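Local coordinates for uncharacterized protein (Psychrobacter arcticus, PDB 2PN2), which is of unknown detailed function but probably acts in osmotic-stress and detoxification responses, perhaps by reducing peroxides, at residues C72-I77 with A89-E94; G78-D83 with Q124-N129. One frame throughout, in Å; residues are numbered along the deposited sequence.

Interaction 1: C72-I77 with A89-E94; sequences CMLTII and AGTTAE
Leu74 reaches from helix 61-83 toward the side chains of Thr91 and Ala93 and divides its two methyl groups between them, a compact example of one forked side chain reaching two residues of 89-94. CD1 meets Ala93 CB at 4.0 Å, while CD2 lies 3.8 Å from Thr91 CG2, the side chains of Leu74 and Thr91 crossing obliquely. Leu74 CG stands anti to its own carbonyl carbon (chi1 -69°), which carries the fork out from the helix. On the facing residue, Thr91 OG1 hydrogen-bonds to Ile88 O; this bond probably restrains the rotation, leaving CG2, anti to the backbone N, turned to the leucine. The contact is thus wholly apolar, and its three touching residues are buried.

Away from this packed side the character changes. Gly90 is exposed at the turn, with backbone angles that would press a beta carbon against the carbonyl oxygen of Ala89. Thr92 points away from the helix, and Glu94 makes a salt bridge through OE2 with Lys24 of the second subunit.

Around the contact, Cys72 packs on Cys134, consistent with the cysteine pair of OsmC-type peroxidases, while Leu74 also touches Val25 of the second subunit. The helix lies over one face of the mixed sheet: strand 92-100 pairs there with strand 105-114, Thr92 with Thr114 and Glu94 with Ala112, and with an antiparallel strand of the second subunit, so that the sheet continues across the interface.

Interaction 2: G78-D83 with Q124-N129; sequences GIKARD and QKIFYN
Phe127 packs its ring against Ala81 between two helical segments whose axes approach to 10.2 Å and run roughly antiparallel, at 145°. With chi1 -63° setting CG beside the backbone N, the ring extends to the last turns of helix 61-83. CZ rests 4.0 Å from Ala81 CB, and CE1 lies 4.1 Å from Lys80 CB, which sits at the ring edge near its plane. Replacing Phe127 with an alanine is likely to open a gap between the helices and leave Ala81 CB and Lys80 CB without their aromatic neighbour.

Aliphatic contact makes up the other half. Lys80 CG is 3.7 Å from Ile126 CG2, the two side chains crossing at about a right angle; chi1 (-153°), with CG anti to the backbone N, sets CG against that methyl, and the bends at chi2 and chi4 carry the chain across it. This half is partly exposed, so the buried ring and the outer lysine–isoleucine pair form the inner and outer parts of one seam.

Around this seam, Phe127 meets the ring of Phe115 and touches Ile86 and Leu119 in loops, Ala81 packs on Ile88, and from helix 121-132 Gln124 and Tyr128 reach strand 145-150.

Overall arrangement
After the N-terminal strands 23-29, 32-37 and 42-47, the chain enters helix 61-83, which supplies 72-77 to interaction 1 and then 78-83 to interaction 2. After a short loop, 89-94 returns to the helix and closes interaction 1 with only 11 residues intervening. The chain continues through strands 92-100 and 105-114 before helix 121-132 brings 124-129 back, closing the longer loop of interaction 2. The segments alternate, so the two closures cross rather than nest. Their centres are about 10 Å apart and they meet directly, Ile77 CG1 lying 3.6 Å from Phe127 O. Together they tie helix 61-83 to strand 92-100 and to helix 121-132.

Interaction 1: C72-I77 with A89-E94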
loop_
_atom_site.group_PDB
_atom_site.type_symbol
_atom_site.label_atom_id
_atom_site.label_comp_id
_atom_site.label_asym_id
_atom_site.label_seq_id
_atom_site.Cartn_x
_atom_site.Cartn_y
_atom_site.Cartn_z
ATOM N N CYS A 72 9.162 0.277 0.786
ATOM C CA CYS A 72 9.739 1.588 0.554
ATOM C C CYS A 72 11.054 1.754 1.328
ATOM O O CYS A 72 12.054 2.228 0.770
ATOM C CB CYS A 72 8.744 2.675 0.944
ATOM S SG CYS A 72 9.288 4.286 0.489
HETATM N N MSE A 73 11.044 1.314 2.588
HETATM C CA MSE A 73 12.224 1.363 3.469
HETATM C C MSE A 73 13.401 0.547 2.929
HETATM O O MSE A 73 14.523 1.055 2.885
HETATM C CB MSE A 73 11.871 0.885 4.872
HETATM C CG MSE A 73 11.058 1.881 5.622
HETATM SE SE MSE A 73 10.699 1.331 7.459
HETATM C CE MSE A 73 9.696 2.894 7.991
ATOM N N LEU A 74 13.126 -0.698 2.511
ATOM C CA LEU A 74 14.149 -1.554 1.915
ATOM C C LEU A 74 14.686 -0.966 0.604
ATOM O O LEU A 74 15.879 -1.071 0.332
ATOM C CB LEU A 74 13.647 -2.984 1.694
ATOM C CG LEU A 74 13.364 -3.880 2.908
ATOM C CD1 LEU A 74 12.900 -5.237 2.418
ATOM C CD2 LEU A 74 14.596 -4.038 3.798
ATOM N N THR A 75 13.810 -0.330 -0.181
ATOM C CA THR A 75 14.185 0.258 -1.480
ATOM C C THR A 75 15.129 1.449 -1.281
ATOM O O THR A 75 16.179 1.518 -1.937
ATOM C CB THR A 75 12.937 0.657 -2.295
ATOM O OG1 THR A 75 12.098 -0.502 -2.464
ATOM C CG2 THR A 75 13.319 1.227 -3.671
ATOM N N ILE A 76 14.768 2.365 -0.381
ATOM C CA ILE A 76 15.614 3.543 -0.089
ATOM C C ILE A 76 16.919 3.122 0.613
ATOM O O ILE A 76 17.955 3.750 0.372
ATOM C CB ILE A 76 14.853 4.671 0.670
ATOM C CG1 ILE A 76 15.592 6.002 0.517
ATOM C CG2 ILE A 76 14.622 4.307 2.130
ATOM C CD1 ILE A 76 14.931 7.175 1.213
ATOM N N ILE A 77 16.870 2.071 1.453
ATOM C CA ILE A 77 18.109 1.471 2.031
ATOM C C ILE A 77 18.978 0.890 0.901
ATOM O O ILE A 77 20.196 1.067 0.914
ATOM C CB ILE A 77 17.834 0.400 3.148
ATOM C CG1 ILE A 77 17.364 1.097 4.426
ATOM C CG2 ILE A 77 19.111 -0.411 3.471
ATOM C CD1 ILE A 77 16.742 0.155 5.477
ATOM N N ALA A 89 21.458 -7.916 -0.640
ATOM C CA ALA A 89 20.483 -8.896 -1.176
ATOM C C ALA A 89 20.198 -9.954 -0.104
ATOM O O ALA A 89 21.092 -10.340 0.660
ATOM C CB ALA A 89 20.985 -9.550 -2.484
ATOM N N GLY A 90 18.937 -10.362 0.007
ATOM C CA GLY A 90 18.531 -11.327 1.031
ATOM C C GLY A 90 18.117 -10.692 2.354
ATOM O O GLY A 90 17.658 -11.412 3.256
ATOM N N THR A 91 18.268 -9.365 2.484
ATOM C CA THR A 91 17.780 -8.630 3.651
ATOM C C THR A 91 16.264 -8.847 3.703
ATOM O O THR A 91 15.611 -8.927 2.656
ATOM C CB THR A 91 18.120 -7.109 3.569
ATOM O OG1 THR A 91 19.541 -6.942 3.642
ATOM C CG2 THR A 91 17.467 -6.316 4.744
ATOM N N THR A 92 15.722 -8.989 4.908
ATOM C CA THR A 92 14.302 -9.233 5.096
ATOM C C THR A 92 13.683 -8.247 6.073
ATOM O O THR A 92 14.371 -7.714 6.953
ATOM C CB THR A 92 14.053 -10.660 5.594
ATOM O OG1 THR A 92 14.726 -10.855 6.844
ATOM C CG2 THR A 92 14.558 -11.692 4.577
ATOM N N ALA A 93 12.382 -8.022 5.915
ATOM C CA ALA A 93 11.607 -7.140 6.788
ATOM C C ALA A 93 10.297 -7.831 7.173
ATOM O O ALA A 93 9.486 -8.087 6.280
ATOM C CB ALA A 93 11.322 -5.799 6.081
ATOM N N GLU A 94 10.119 -8.160 8.469
ATOM C CA GLU A 94 8.864 -8.738 9.009
ATOM C C GLU A 94 7.975 -7.573 9.415
ATOM O O GLU A 94 8.388 -6.726 10.208
ATOM C CB GLU A 94 9.083 -9.641 10.226
ATOM C CG GLU A 94 9.609 -10.986 9.861
ATOM C CD GLU A 94 10.063 -11.836 11.036
ATOM O OE1 GLU A 94 9.851 -11.453 12.211
ATOM O OE2 GLU A 94 10.645 -12.909 10.771
#

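Interaction 2: G78-D83 with Q124-N129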
loop_
_atom_site.group_PDB
_atom_site.type_symbol
_atom_site.label_atom_id
_atom_site.label_comp_id
_atom_site.label_asym_id
_atom_site.label_seq_id
_atom_site.Cartn_x
_atom_site.Cartn_y
_atom_site.Cartn_z
ATOM N N GLY A 78 18.347 0.232 -0.077
ATOM C CA GLY A 78 19.056 -0.305 -1.258
ATOM C C GLY A 78 19.803 0.747 -2.067
ATOM O O GLY A 78 20.901 0.496 -2.541
ATOM N N ILE A 79 19.200 1.925 -2.219
ATOM C CA ILE A 79 19.838 3.066 -2.897
ATOM C C ILE A 79 21.075 3.496 -2.113
ATOM O O ILE A 79 22.129 3.725 -2.699
ATOM C CB ILE A 79 18.867 4.278 -3.022
ATOM C CG1 ILE A 79 17.730 3.950 -3.997
ATOM C CG2 ILE A 79 19.608 5.538 -3.473
ATOM C CD1 ILE A 79 16.713 5.081 -4.187
ATOM N N LYS A 80 20.933 3.576 -0.792
ATOM C CA LYS A 80 22.028 3.973 0.103
ATOM C C LYS A 80 23.116 2.906 0.123
ATOM O O LYS A 80 24.299 3.243 0.079
ATOM C CB LYS A 80 21.543 4.256 1.534
ATOM C CG LYS A 80 22.455 5.265 2.247
ATOM C CD LYS A 80 22.044 6.705 1.889
ATOM C CE LYS A 80 23.191 7.683 1.953
ATOM N NZ LYS A 80 23.932 7.643 3.228
ATOM N N ALA A 81 22.711 1.633 0.176
ATOM C CA ALA A 81 23.659 0.487 0.121
ATOM C C ALA A 81 24.398 0.413 -1.198
ATOM O O ALA A 81 25.553 -0.018 -1.217
ATOM C CB ALA A 81 22.949 -0.845 0.398
ATOM N N ARG A 82 23.730 0.808 -2.293
ATOM C CA ARG A 82 24.356 0.828 -3.620
ATOM C C ARG A 82 25.415 1.922 -3.652
ATOM O O ARG A 82 26.522 1.691 -4.143
ATOM C CB ARG A 82 23.331 1.039 -4.743
ATOM C CG ARG A 82 23.927 1.065 -6.155
ATOM C CD ARG A 82 22.866 1.303 -7.198
ATOM N NE ARG A 82 21.954 0.167 -7.323
ATOM C CZ ARG A 82 20.846 0.141 -8.069
ATOM N NH1 ARG A 82 20.448 1.198 -8.777
ATOM N NH2 ARG A 82 20.115 -0.967 -8.100
ATOM N N ASP A 83 25.069 3.108 -3.139
ATOM C CA ASP A 83 26.014 4.234 -3.081
ATOM C C ASP A 83 27.226 3.936 -2.194
ATOM O O ASP A 83 28.318 4.387 -2.489
ATOM C CB ASP A 83 25.352 5.512 -2.554
ATOM C CG ASP A 83 24.335 6.116 -3.512
ATOM O OD1 ASP A 83 24.380 5.844 -4.728
ATOM O OD2 ASP A 83 23.490 6.901 -3.025
ATOM N N GLN A 124 24.272 1.034 10.233
ATOM C CA GLN A 124 22.937 0.713 10.757
ATOM C C GLN A 124 22.149 1.997 10.968
ATOM O O GLN A 124 20.986 2.074 10.581
ATOM C CB GLN A 124 23.008 -0.028 12.093
ATOM C CG GLN A 124 23.506 -1.465 12.042
ATOM C CD GLN A 124 23.603 -2.083 13.436
ATOM O OE1 GLN A 124 22.988 -1.597 14.389
ATOM N NE2 GLN A 124 24.398 -3.145 13.564
ATOM N N LYS A 125 22.809 2.991 11.568
ATOM C CA LYS A 125 22.220 4.303 11.833
ATOM C C LYS A 125 21.859 5.042 10.547
ATOM O O LYS A 125 20.792 5.642 10.488
ATOM C CB LYS A 125 23.144 5.154 12.720
ATOM C CG LYS A 125 22.587 6.528 13.068
ATOM N N ILE A 126 22.733 4.988 9.536
ATOM C CA ILE A 126 22.445 5.577 8.207
ATOM C C ILE A 126 21.194 4.903 7.642
ATOM O O ILE A 126 20.217 5.591 7.277
ATOM C CB ILE A 126 23.661 5.470 7.232
ATOM C CG1 ILE A 126 24.770 6.433 7.684
ATOM C CG2 ILE A 126 23.247 5.811 5.773
ATOM C CD1 ILE A 126 26.214 6.181 7.061
ATOM N N PHE A 127 21.198 3.565 7.629
ATOM C CA PHE A 127 20.048 2.807 7.113
ATOM C C PHE A 127 18.782 3.029 7.917
ATOM O O PHE A 127 17.691 3.130 7.342
ATOM C CB PHE A 127 20.319 1.298 7.017
ATOM C CG PHE A 127 21.415 0.901 6.066
ATOM C CD1 PHE A 127 21.808 1.696 4.972
ATOM C CD2 PHE A 127 21.964 -0.375 6.180
ATOM C CE1 PHE A 127 22.789 1.258 4.082
ATOM C CE2 PHE A 127 22.939 -0.825 5.294
ATOM C CZ PHE A 127 23.364 -0.004 4.246
ATOM N N TYR A 128 18.921 3.122 9.235
ATOM C CA TYR A 128 17.771 3.413 10.088
ATOM C C TYR A 128 17.145 4.766 9.730
ATOM O O TYR A 128 15.938 4.862 9.464
ATOM C CB TYR A 128 18.191 3.420 11.555
ATOM C CG TYR A 128 17.050 3.670 12.492
ATOM C CD1 TYR A 128 16.166 2.650 12.806
ATOM C CD2 TYR A 128 16.836 4.936 13.057
ATOM C CE1 TYR A 128 15.085 2.876 13.670
ATOM C CE2 TYR A 128 15.754 5.171 13.936
ATOM C CZ TYR A 128 14.886 4.129 14.233
ATOM O OH TYR A 128 13.813 4.326 15.094
ATOM N N ASN A 129 17.989 5.791 9.727
ATOM C CA ASN A 129 17.562 7.160 9.426
ATOM C C ASN A 129 17.019 7.340 8.014
ATOM O O ASN A 129 16.008 8.022 7.844
ATOM C CB ASN A 129 18.693 8.162 9.675
ATOM C CG ASN A 129 19.125 8.227 11.152
ATOM O OD1 ASN A 129 18.379 7.867 12.054
ATOM N ND2 ASN A 129 20.339 8.704 11.384
#